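Local structure of uncharacterized protein (Bacteroides caccae, 4L7A) at residues H52-T57 and H95-A100. The protein is of unknown function but is probably a zinc-binding metallo-peptidase of the Peptidase_MA clan. Residues are numbered along the deposited sequence; the frame is centred on the assembly and turned at random. Where two conformers were deposited one is given.
Sequences HNLVPT and HLIGSA
Asn53 and Val55 grip the chain from Gly98 to Ala100 through a single antiparallel beta bridge, in which Leu54 and Ser99 form a non-hydrogen-bonded pair. The loop leading to helix 59-81 thus meets the chain that continues strand 93-98 of the mixed sheet. Ala100 N gives the main bond, 2.9 Å to Asn53 O and in the carbonyl plane; Val55 N to Gly98 O is straight (173°) but weak at 3.4 Å. Glycine suits position 98 because a beta carbon there would fall on the carbonyl oxygens of Val55 and Pro56.

Side chains add to the bridge. The amide of Asn53 sends ND2 to OG of Ser99 at 3.3 Å, with OG tilted 19° from the amide plane; this bond is less certain, because Ser99 was deposited in two conformers. ND2 also has a weak bond to Asp103, while the strongest partner of Ser99 OG is Ser101 O. An alanine in place of Asn53 would probably cost Asp103 a weak partner and Ser99 OG a possible donor, and take away the amide that lies against the methyl of Ala100. Branched Val55 lays CG2 over Ser99 N at 3.5 Å and sets CG1 beside Ala100 CB. Leu54 starts away from the strand, yet its CD1 turns back to Ile97 CG2 at 3.6 Å.

Backbone hydrogen bonds tie Ile97 to Leu120 and Met122 of strand 115-122, and Leu96 to Lys40 of strand 38-40. Farther along, two waters join the segments. One molecule accepts from Gly98 N and donates to Val55 O and Thr57 OG1. With chi1 at -58°, Thr57 turns OG1 toward the strand and the waters. Threonine suits the place: its hydroxyl accepts from this water and donates to a second, which donates to Leu96 O at 2.7 Å.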
loop_
_atom_site.group_PDB
_atom_site.type_symbol
_atom_site.label_atom_id
_atom_site.label_comp_id
_atom_site.label_asym_id
_atom_site.label_seq_id
_atom_site.Cartn_x
_atom_site.Cartn_y
_atom_site.Cartn_z
ATOM N N HIS A 52 -0.052 22.344 -10.936
ATOM C CA HIS A 52 0.062 23.582 -10.136
ATOM C C HIS A 52 -0.002 23.327 -8.630
ATOM O O HIS A 52 0.328 24.226 -7.811
ATOM C CB HIS A 52 -0.974 24.614 -10.533
ATOM C CG HIS A 52 -0.733 25.177 -11.873
ATOM N ND1 HIS A 52 -1.607 26.046 -12.492
ATOM C CD2 HIS A 52 0.313 25.014 -12.723
ATOM C CE1 HIS A 52 -1.095 26.409 -13.661
ATOM N NE2 HIS A 52 0.067 25.794 -13.822
ATOM N N ASN A 53 -0.366 22.109 -8.258
ATOM C CA ASN A 53 -0.229 21.667 -6.899
ATOM C C ASN A 53 1.160 21.400 -6.348
ATOM O O ASN A 53 1.294 21.122 -5.161
ATOM C CB ASN A 53 -1.037 20.412 -6.695
ATOM C CG ASN A 53 -2.297 20.691 -5.985
ATOM O OD1 ASN A 53 -2.945 21.729 -6.243
ATOM N ND2 ASN A 53 -2.684 19.771 -5.051
ATOM N N LEU A 54 2.173 21.377 -7.202
ATOM C CA LEU A 54 3.525 21.120 -6.738
ATOM C C LEU A 54 3.971 22.223 -5.737
ATOM O O LEU A 54 3.770 23.402 -5.993
ATOM C CB LEU A 54 4.477 21.152 -7.911
ATOM C CG LEU A 54 5.915 20.751 -7.570
ATOM C CD1 LEU A 54 5.976 19.332 -7.089
ATOM C CD2 LEU A 54 6.784 20.881 -8.843
ATOM N N VAL A 55 4.529 21.787 -4.614
ATOM C CA VAL A 55 5.174 22.653 -3.602
ATOM C C VAL A 55 6.506 21.979 -3.191
ATOM O O VAL A 55 6.701 20.793 -3.442
ATOM C CB VAL A 55 4.294 22.850 -2.332
ATOM C CG1 VAL A 55 2.993 23.537 -2.668
ATOM C CG2 VAL A 55 3.996 21.514 -1.613
ATOM N N PRO A 56 7.430 22.739 -2.592
ATOM C CA PRO A 56 8.652 22.108 -2.143
ATOM C C PRO A 56 8.371 20.929 -1.197
ATOM O O PRO A 56 7.424 20.946 -0.404
ATOM C CB PRO A 56 9.367 23.239 -1.403
ATOM C CG PRO A 56 8.875 24.454 -2.056
ATOM C CD PRO A 56 7.417 24.179 -2.304
ATOM N N THR A 57 9.190 19.908 -1.312
ATOM C CA THR A 57 9.059 18.719 -0.496
ATOM C C THR A 57 9.532 19.051 0.904
ATOM O O THR A 57 10.670 19.429 1.073
ATOM C CB THR A 57 9.916 17.588 -1.119
ATOM O OG1 THR A 57 9.446 17.368 -2.480
ATOM C CG2 THR A 57 9.809 16.308 -0.325
ATOM N N HIS A 95 9.455 7.656 -4.337
ATOM C CA HIS A 95 9.770 9.101 -4.438
ATOM C C HIS A 95 8.770 9.806 -3.585
ATOM O O HIS A 95 7.608 9.462 -3.648
ATOM C CB HIS A 95 9.523 9.647 -5.833
ATOM C CG HIS A 95 10.565 9.276 -6.825
ATOM N ND1 HIS A 95 10.538 9.735 -8.127
ATOM C CD2 HIS A 95 11.697 8.546 -6.709
ATOM C CE1 HIS A 95 11.598 9.282 -8.783
ATOM N NE2 HIS A 95 12.319 8.560 -7.940
ATOM N N LEU A 96 9.192 10.778 -2.816
ATOM C CA LEU A 96 8.265 11.675 -2.142
ATOM C C LEU A 96 8.296 12.982 -2.899
ATOM O O LEU A 96 9.380 13.499 -3.216
ATOM C CB LEU A 96 8.665 11.937 -0.703
ATOM C CG LEU A 96 8.865 10.757 0.197
ATOM C CD1 LEU A 96 8.994 11.237 1.630
ATOM C CD2 LEU A 96 7.681 9.810 0.082
ATOM N N ILE A 97 7.112 13.496 -3.207
ATOM C CA ILE A 97 6.958 14.781 -3.862
ATOM C C ILE A 97 5.977 15.602 -3.086
ATOM O O ILE A 97 4.952 15.104 -2.628
ATOM C CB ILE A 97 6.469 14.629 -5.304
ATOM C CG1 ILE A 97 7.519 13.906 -6.118
ATOM C CG2 ILE A 97 6.209 15.944 -5.947
ATOM C CD1 ILE A 97 7.078 13.639 -7.632
ATOM N N GLY A 98 6.270 16.884 -2.930
ATOM C CA GLY A 98 5.343 17.742 -2.162
ATOM C C GLY A 98 4.099 18.168 -2.948
ATOM O O GLY A 98 4.186 18.481 -4.126
ATOM N N SER A 99 2.951 18.195 -2.264
ATOM C CA SER A 99 1.722 18.671 -2.839
ATOM C C SER A 99 0.938 19.597 -1.914
ATOM O O SER A 99 0.928 19.415 -0.696
ATOM C CB SER A 99 0.859 17.473 -3.176
ATOM O OG SER A 99 -0.235 17.868 -3.970
ATOM N N ALA A 100 0.290 20.594 -2.518
ATOM C CA ALA A 100 -0.495 21.577 -1.827
ATOM C C ALA A 100 -1.706 20.970 -1.130
ATOM O O ALA A 100 -2.098 21.472 -0.117
ATOM C CB ALA A 100 -0.934 22.655 -2.773
HETATM O O HOH W 1 8.354 18.908 -4.135
HETATM O O HOH W 2 11.072 15.548 -3.332
#